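Local coordinates for protein pyruvate kinase (Pseudomonas aeruginosa, PDB 6QXL) that probably catalyses the last step of glycolysis, transferring phosphate from phosphoenolpyruvate to ADP to give pyruvate and ATP, at residues L125-D128 / V133-V136; L182-D187 / R207-A212; T423-P428 / L445-V450. One frame throughout, in Å; residues are numbered along the deposited sequence.

Interaction 1. Residues L125-D128 / V133-V136; sequences LLLD and VMVV
L125 and M134 face each other as the hydrogen-bonded pair of a beta hairpin, strand 124-127 turning back into strand 132-139. The hairpin is part of the mixed sheet of the small domain that pyruvate kinases insert into their TIM barrel. Its two strands run antiparallel, at 151° between their directions. L125 N donates to M134 O at 2.7 Å, and M134 N returns a bond to L125 O at 2.9 Å. The second bond lies in the carbonyl plane, whereas in the first the donor is tilted 22° from it. V133 CA also approaches L125 O at 3.4 Å, a CA-H...O contact beside the regular bond.

The packed side carries L125, L127, M134 and V136. L125 sets CG beside its backbone N (chi1 -60°), and the chain extends to bring CD1 to V136 CG2 at 4.0 Å. The two side chains cross obliquely. F94, C146 and I160 pack on this side, and all four residues are buried.

The other face holds less of the contact. There L126 and V133 form the non-hydrogen-bonded pair and run alongside each other from the same face of the sheet, with CG of L126 4.1 Å from CG2 of V133. R163 touches L126, and I150 touches V133. Farther along this same face the contact loosens: V135, partly exposed, turns away from strand 124-127 and touches R147. Past the end of the strand, D128 is also partly exposed and has a positive phi; its OD1 has a long, weak ion pair with R131.

M134 closes the packed side. Its chain is extended beyond CG, and the terminal methyl CE reaches CD1 of L127 at 3.9 Å.

Interaction 2. Residues L182-D187 / R207-A212; sequences LAADMD and RLLTEA
A184 and A212 bring the two backbones nearest, with their CA atoms 6.2 Å apart, close to where both helices end. At the end of helix 174-185, D187 takes a positive phi (57°) and its N bonds back to A184 O, as in a Schellman motif; M186 N keeps the ordinary helical bond to L182 O. Helix 199-211 ends more simply. A212 is its first residue to leave helical angles, and its N still bonds to L208 O.

The small side chains permit this approach. CB of A184 points toward the other segment and lies 3.5 Å from the backbone O of A212. The two methyls also touch, with A184 CB 3.9 Å from A212 CB. L209 adds a more distant apolar contact from the helix body, its CD1 4.5 Å from A184 CB. Its chi1 of -175° swings CD1 toward A184, and the side chain also packs on I180 and A216. The contact is slight, mostly apolar and only partly buried.

On the neighbouring helix 42-58, R46 makes a salt bridge with D185 OD2. R53 of the same helix bonds the carbonyl oxygens of M186 and D187.

Strand 190-193 of the parallel barrel lies between these helices in sequence. Two successive outer helices side by side, here touching near their C-terminal ends, are characteristic of the beta/alpha (TIM) barrel.

Interaction 3. Residues T423-P428 / L445-V450; sequences TIPFDP and LKRGVV
I424 and R447 join strand 421-425 to the end of helix 436-446 in the C-terminal alpha/beta domain. The strand is outermost within the chain in its mixed sheet. The helix follows it and leads on to strand 455-461, a parallel neighbour of strand 377-383 in the same sheet. The helix closes in a Schellman motif at G448, which has a positive phi (73°); G448 N bonds back to L445 O.

I424 and R447 reach toward each other between strand and helix end. R447 CG sits beside the backbone N, and the chain is extended from CG to NE. This long arm carries the guanidinium back toward the strand. The turn at the CD-NE bond (chi4 76°) swings the guanidinium out of the plane of the arm. The end methyl of I424, CD1, lies over the centre of one guanidinium face, 3.3 Å above the plane. It is 3.3 Å from R447 NE and 3.4 Å from R447 CZ. The other branch joins in more loosely, with I424 CG2 4.1 Å from R447 NH2. P425 adds an oblique approach, its CD also 4.1 Å from R447 NH2.

I424 is buried, and its side chain also touches Y403, Y405 and E443. R447 is exposed, and its charge has a partner on helix 436-446: NH1 makes a salt bridge with E443 OE1. F426, just after P425, sets its ring edge-to-face with Y405.

The N-H groups of a guanidinium lie in its plane, so a methyl over the face takes none of them. R447 can therefore give its flat side to I424 by tight van der Waals contact and keep its bond to E443. That outside partner probably helps to fix the rotation of the guanidinium under the methyl.

The three contacts sample three parts of one chain and do not touch. Interaction 1 lies in the small inserted domain, interaction 2 on the outside of the TIM barrel and interaction 3 in the C-terminal domain. Interactions 1 and 3 are on opposite sides of the chain's centre, with their own centres 54 Å apart. Interaction 2 is about 36 Å from interaction 1 and about 32 Å from interaction 3, centre to centre. The side chain of L126 in interaction 1 is about 12 Å from the bound magnesium, held by E223 and D250, and from malonate. The side chain of I424 in interaction 3 is about 12 Å from glucose-6-phosphate in the regulatory pocket.

Interaction 1. Residues L125-D128 / V133-V136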
loop_
_atom_site.group_PDB
_atom_site.type_symbol
_atom_site.label_atom_id
_atom_site.label_comp_id
_atom_site.label_asym_id
_atom_site.label_seq_id
_atom_site.Cartn_x
_atom_site.Cartn_y
_atom_site.Cartn_z
ATOM N N LEU A 125 16.071 37.512 -22.760
ATOM C CA LEU A 125 15.683 38.396 -21.667
ATOM C C LEU A 125 14.178 38.570 -21.696
ATOM O O LEU A 125 13.588 38.730 -22.757
ATOM C CB LEU A 125 16.361 39.751 -21.811
ATOM C CG LEU A 125 17.887 39.743 -21.806
ATOM C CD1 LEU A 125 18.374 41.169 -22.261
ATOM C CD2 LEU A 125 18.425 39.241 -20.461
ATOM N N LEU A 126 13.562 38.530 -20.523
ATOM C CA LEU A 126 12.124 38.633 -20.379
ATOM C C LEU A 126 11.795 39.874 -19.562
ATOM O O LEU A 126 12.329 40.076 -18.477
ATOM C CB LEU A 126 11.582 37.387 -19.704
ATOM C CG LEU A 126 11.478 36.143 -20.617
ATOM C CD1 LEU A 126 12.754 35.366 -20.808
ATOM C CD2 LEU A 126 10.474 35.153 -20.179
ATOM N N LEU A 127 10.938 40.711 -20.122
ATOM C CA LEU A 127 10.563 41.974 -19.503
ATOM C C LEU A 127 9.072 41.973 -19.194
ATOM O O LEU A 127 8.286 41.340 -19.914
ATOM C CB LEU A 127 10.872 43.151 -20.416
ATOM C CG LEU A 127 12.366 43.415 -20.626
ATOM C CD1 LEU A 127 12.801 42.818 -21.939
ATOM C CD2 LEU A 127 12.709 44.918 -20.488
ATOM N N ASP A 128 8.695 42.689 -18.124
ATOM C CA ASP A 128 7.306 42.788 -17.702
ATOM C C ASP A 128 6.693 41.393 -17.491
ATOM O O ASP A 128 5.682 41.032 -18.104
ATOM C CB ASP A 128 6.466 43.597 -18.714
ATOM C CG ASP A 128 5.130 44.049 -18.125
ATOM O OD1 ASP A 128 4.836 43.744 -16.939
ATOM O OD2 ASP A 128 4.370 44.704 -18.842
ATOM N N VAL A 133 9.842 39.641 -24.916
ATOM C CA VAL A 133 10.999 38.749 -24.905
ATOM C C VAL A 133 12.001 39.208 -25.959
ATOM O O VAL A 133 11.618 39.530 -27.092
ATOM C CB VAL A 133 10.609 37.280 -25.193
ATOM C CG1 VAL A 133 11.842 36.371 -25.168
ATOM C CG2 VAL A 133 9.565 36.803 -24.198
ATOM N N MET A 134 13.276 39.227 -25.580
ATOM C CA MET A 134 14.349 39.605 -26.482
ATOM C C MET A 134 15.492 38.624 -26.398
ATOM O O MET A 134 15.648 37.920 -25.390
ATOM C CB MET A 134 14.863 40.991 -26.121
ATOM C CG MET A 134 13.753 42.002 -25.938
ATOM S SD MET A 134 14.469 43.625 -26.055
ATOM C CE MET A 134 13.115 44.633 -25.419
ATOM N N VAL A 135 16.285 38.581 -27.465
ATOM C CA VAL A 135 17.502 37.787 -27.487
ATOM C C VAL A 135 18.704 38.723 -27.681
ATOM O O VAL A 135 18.639 39.666 -28.468
ATOM C CB VAL A 135 17.444 36.687 -28.569
ATOM C CG1 VAL A 135 17.246 37.286 -29.966
ATOM C CG2 VAL A 135 18.703 35.805 -28.510
ATOM N N VAL A 136 19.789 38.437 -26.965
ATOM C CA VAL A 136 20.991 39.255 -27.028
ATOM C C VAL A 136 21.773 38.891 -28.294
ATOM O O VAL A 136 22.173 37.740 -28.481
ATOM C CB VAL A 136 21.878 39.030 -25.785
ATOM C CG1 VAL A 136 23.188 39.815 -25.880
ATOM C CG2 VAL A 136 21.128 39.416 -24.521
#

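Interaction 2. Residues L182-D187 / R207-A212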
loop_
_atom_site.group_PDB
_atom_site.type_symbol
_atom_site.label_atom_id
_atom_site.label_comp_id
_atom_site.label_asym_id
_atom_site.label_seq_id
_atom_site.Cartn_x
_atom_site.Cartn_y
_atom_site.Cartn_z
ATOM N N LEU A 182 10.860 49.301 8.461
ATOM C CA LEU A 182 9.477 49.729 8.327
ATOM C C LEU A 182 8.516 48.622 8.754
ATOM O O LEU A 182 7.526 48.888 9.422
ATOM C CB LEU A 182 9.193 50.171 6.892
ATOM C CG LEU A 182 7.751 50.522 6.584
ATOM C CD1 LEU A 182 7.211 51.587 7.521
ATOM C CD2 LEU A 182 7.572 50.966 5.159
ATOM N N ALA A 183 8.815 47.385 8.372
ATOM C CA ALA A 183 7.965 46.256 8.724
ATOM C C ALA A 183 7.932 46.049 10.232
ATOM O O ALA A 183 6.849 45.900 10.822
ATOM C CB ALA A 183 8.431 44.992 8.022
ATOM N N ALA A 184 9.109 46.066 10.849
ATOM C CA ALA A 184 9.198 45.977 12.307
ATOM C C ALA A 184 8.407 47.095 12.991
ATOM O O ALA A 184 7.666 46.846 13.944
ATOM C CB ALA A 184 10.656 45.996 12.755
ATOM N N ASP A 185 8.526 48.308 12.459
ATOM C CA ASP A 185 7.844 49.472 13.022
ATOM C C ASP A 185 6.329 49.338 12.923
ATOM O O ASP A 185 5.620 49.803 13.793
ATOM C CB ASP A 185 8.334 50.756 12.329
ATOM C CG ASP A 185 7.826 52.034 12.982
ATOM O OD1 ASP A 185 8.123 52.206 14.183
ATOM O OD2 ASP A 185 7.112 52.840 12.286
ATOM N N MET A 186 5.839 48.696 11.870
ATOM C CA MET A 186 4.399 48.497 11.686
ATOM C C MET A 186 3.865 47.262 12.394
ATOM O O MET A 186 2.666 47.012 12.331
ATOM C CB MET A 186 4.077 48.381 10.191
ATOM C CG MET A 186 4.342 49.634 9.370
ATOM S SD MET A 186 4.235 49.288 7.610
ATOM C CE MET A 186 2.457 49.245 7.434
ATOM N N ASP A 187 4.737 46.491 13.061
ATOM C CA ASP A 187 4.355 45.216 13.718
ATOM C C ASP A 187 3.728 44.228 12.745
ATOM O O ASP A 187 2.686 43.634 13.019
ATOM C CB ASP A 187 3.386 45.441 14.904
ATOM C CG ASP A 187 4.082 45.934 16.136
ATOM O OD1 ASP A 187 5.353 46.066 16.179
ATOM O OD2 ASP A 187 3.316 46.152 17.094
ATOM N N ARG A 207 18.295 38.129 10.938
ATOM C CA ARG A 207 19.163 38.955 11.771
ATOM C C ARG A 207 18.685 40.398 11.756
ATOM O O ARG A 207 18.384 40.965 12.805
ATOM C CB ARG A 207 20.597 38.862 11.247
ATOM C CG ARG A 207 21.706 39.155 12.217
ATOM C CD ARG A 207 22.981 38.334 11.936
ATOM N NE ARG A 207 23.388 38.176 10.527
ATOM C CZ ARG A 207 23.519 37.003 9.872
ATOM N NH1 ARG A 207 23.337 35.815 10.463
ATOM N NH2 ARG A 207 23.975 36.975 8.627
ATOM N N LEU A 208 18.549 40.963 10.559
ATOM C CA LEU A 208 18.126 42.353 10.409
ATOM C C LEU A 208 16.759 42.600 11.024
ATOM O O LEU A 208 16.514 43.655 11.610
ATOM C CB LEU A 208 18.142 42.771 8.952
ATOM C CG LEU A 208 19.521 42.672 8.257
ATOM C CD1 LEU A 208 19.387 42.957 6.770
ATOM C CD2 LEU A 208 20.526 43.617 8.932
ATOM N N LEU A 209 15.860 41.632 10.897
ATOM C CA LEU A 209 14.520 41.811 11.433
ATOM C C LEU A 209 14.539 41.809 12.964
ATOM O O LEU A 209 13.859 42.633 13.594
ATOM C CB LEU A 209 13.560 40.765 10.884
ATOM C CG LEU A 209 12.099 40.982 11.339
ATOM C CD1 LEU A 209 11.478 42.153 10.580
ATOM C CD2 LEU A 209 11.232 39.734 11.219
ATOM N N THR A 210 15.270 40.880 13.558
ATOM C CA THR A 210 15.374 40.847 15.024
ATOM C C THR A 210 16.109 42.085 15.546
ATOM O O THR A 210 15.646 42.719 16.494
ATOM C CB THR A 210 16.053 39.574 15.543
ATOM O OG1 THR A 210 17.213 39.315 14.800
ATOM C CG2 THR A 210 15.100 38.357 15.356
ATOM N N GLU A 211 17.213 42.450 14.901
ATOM C CA GLU A 211 17.931 43.711 15.218
ATOM C C GLU A 211 17.002 44.924 15.232
ATOM O O GLU A 211 17.144 45.783 16.065
ATOM C CB GLU A 211 19.110 43.951 14.265
ATOM C CG GLU A 211 20.350 43.089 14.601
ATOM C CD GLU A 211 21.487 43.170 13.573
ATOM O OE1 GLU A 211 22.283 42.208 13.468
ATOM O OE2 GLU A 211 21.539 44.146 12.801
ATOM N N ALA A 212 16.021 44.968 14.345
ATOM C CA ALA A 212 15.039 46.057 14.349
ATOM C C ALA A 212 13.875 45.818 15.295
ATOM O O ALA A 212 12.927 46.593 15.301
ATOM C CB ALA A 212 14.514 46.304 12.944
#

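Interaction 3. Residues T423-P428 / L445-V450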
loop_
_atom_site.group_PDB
_atom_site.type_symbol
_atom_site.label_atom_id
_atom_site.label_comp_id
_atom_site.label_asym_id
_atom_site.label_seq_id
_atom_site.Cartn_x
_atom_site.Cartn_y
_atom_site.Cartn_z
ATOM N N THR A 423 -8.830 31.471 14.890
ATOM C CA THR A 423 -8.420 32.060 16.160
ATOM C C THR A 423 -9.613 32.214 17.096
ATOM O O THR A 423 -10.695 32.662 16.687
ATOM C CB THR A 423 -7.843 33.446 15.957
ATOM O OG1 THR A 423 -6.761 33.377 15.036
ATOM C CG2 THR A 423 -7.312 33.967 17.235
ATOM N N ILE A 424 -9.392 31.840 18.353
ATOM C CA ILE A 424 -10.320 32.139 19.434
ATOM C C ILE A 424 -9.527 32.859 20.530
ATOM O O ILE A 424 -8.720 32.229 21.211
ATOM C CB ILE A 424 -10.938 30.874 20.037
ATOM C CG1 ILE A 424 -11.715 30.063 18.985
ATOM C CG2 ILE A 424 -11.828 31.252 21.204
ATOM C CD1 ILE A 424 -13.051 30.607 18.594
ATOM N N PRO A 425 -9.762 34.174 20.725
ATOM C CA PRO A 425 -9.010 34.871 21.782
ATOM C C PRO A 425 -9.437 34.341 23.159
ATOM O O PRO A 425 -10.655 34.120 23.396
ATOM C CB PRO A 425 -9.393 36.340 21.605
ATOM C CG PRO A 425 -10.114 36.411 20.310
ATOM C CD PRO A 425 -10.746 35.059 20.094
ATOM N N PHE A 426 -8.443 34.087 24.005
ATOM C CA PHE A 426 -8.652 33.340 25.232
ATOM C C PHE A 426 -7.407 33.422 26.089
ATOM O O PHE A 426 -6.280 33.315 25.577
ATOM C CB PHE A 426 -8.980 31.891 24.886
ATOM C CG PHE A 426 -9.417 31.042 26.043
ATOM C CD1 PHE A 426 -8.477 30.299 26.727
ATOM C CD2 PHE A 426 -10.783 30.908 26.374
ATOM C CE1 PHE A 426 -8.866 29.469 27.782
ATOM C CE2 PHE A 426 -11.170 30.069 27.390
ATOM C CZ PHE A 426 -10.231 29.329 28.083
ATOM N N ASP A 427 -7.622 33.661 27.388
ATOM C CA ASP A 427 -6.536 33.772 28.357
ATOM C C ASP A 427 -6.762 32.794 29.497
ATOM O O ASP A 427 -7.436 33.132 30.470
ATOM C CB ASP A 427 -6.393 35.192 28.918
ATOM C CG ASP A 427 -5.080 35.384 29.676
ATOM O OD1 ASP A 427 -4.314 34.389 29.822
ATOM O OD2 ASP A 427 -4.811 36.527 30.117
ATOM N N PRO A 428 -6.154 31.595 29.405
ATOM C CA PRO A 428 -6.385 30.618 30.462
ATOM C C PRO A 428 -5.760 31.015 31.823
ATOM O O PRO A 428 -6.354 30.704 32.863
ATOM C CB PRO A 428 -5.763 29.337 29.887
ATOM C CG PRO A 428 -4.646 29.826 29.042
ATOM C CD PRO A 428 -5.088 31.156 28.486
ATOM N N LEU A 445 -19.483 26.821 22.031
ATOM C CA LEU A 445 -20.949 26.802 22.161
ATOM C C LEU A 445 -21.566 28.148 21.770
ATOM O O LEU A 445 -22.583 28.159 21.059
ATOM C CB LEU A 445 -21.350 26.441 23.581
ATOM C CG LEU A 445 -21.232 24.956 23.928
ATOM C CD1 LEU A 445 -21.054 24.839 25.454
ATOM C CD2 LEU A 445 -22.440 24.153 23.391
ATOM N N LYS A 446 -20.943 29.255 22.200
ATOM C CA LYS A 446 -21.373 30.602 21.775
ATOM C C LYS A 446 -21.489 30.685 20.253
ATOM O O LYS A 446 -22.476 31.179 19.731
ATOM C CB LYS A 446 -20.385 31.686 22.234
ATOM C CG LYS A 446 -20.458 32.099 23.676
ATOM C CD LYS A 446 -19.332 33.086 24.002
ATOM C CE LYS A 446 -19.369 33.410 25.480
ATOM N NZ LYS A 446 -18.667 34.682 25.892
ATOM N N ARG A 447 -20.488 30.160 19.557
ATOM C CA ARG A 447 -20.405 30.304 18.113
ATOM C C ARG A 447 -21.181 29.244 17.364
ATOM O O ARG A 447 -21.224 29.275 16.143
ATOM C CB ARG A 447 -18.941 30.311 17.685
ATOM C CG ARG A 447 -18.128 31.436 18.330
ATOM C CD ARG A 447 -16.672 31.276 17.999
ATOM N NE ARG A 447 -15.839 32.428 18.305
ATOM C CZ ARG A 447 -15.427 32.783 19.518
ATOM N NH1 ARG A 447 -15.804 32.109 20.605
ATOM N NH2 ARG A 447 -14.603 33.830 19.645
ATOM N N GLY A 448 -21.800 28.306 18.072
ATOM C CA GLY A 448 -22.605 27.280 17.422
ATOM C C GLY A 448 -21.809 26.219 16.691
ATOM O O GLY A 448 -22.371 25.481 15.899
ATOM N N VAL A 449 -20.511 26.117 16.976
ATOM C CA VAL A 449 -19.626 25.123 16.344
ATOM C C VAL A 449 -19.862 23.730 16.923
ATOM O O VAL A 449 -19.756 22.740 16.207
ATOM C CB VAL A 449 -18.150 25.502 16.513
ATOM C CG1 VAL A 449 -17.235 24.390 15.990
ATOM C CG2 VAL A 449 -17.894 26.817 15.800
ATOM N N VAL A 450 -20.167 23.656 18.213
ATOM C CA VAL A 450 -20.440 22.392 18.859
ATOM C C VAL A 450 -21.722 22.510 19.679
ATOM O O VAL A 450 -22.064 23.597 20.143
ATOM C CB VAL A 450 -19.247 21.948 19.718
ATOM C CG1 VAL A 450 -17.956 21.810 18.889
ATOM C CG2 VAL A 450 -19.049 22.776 21.020
#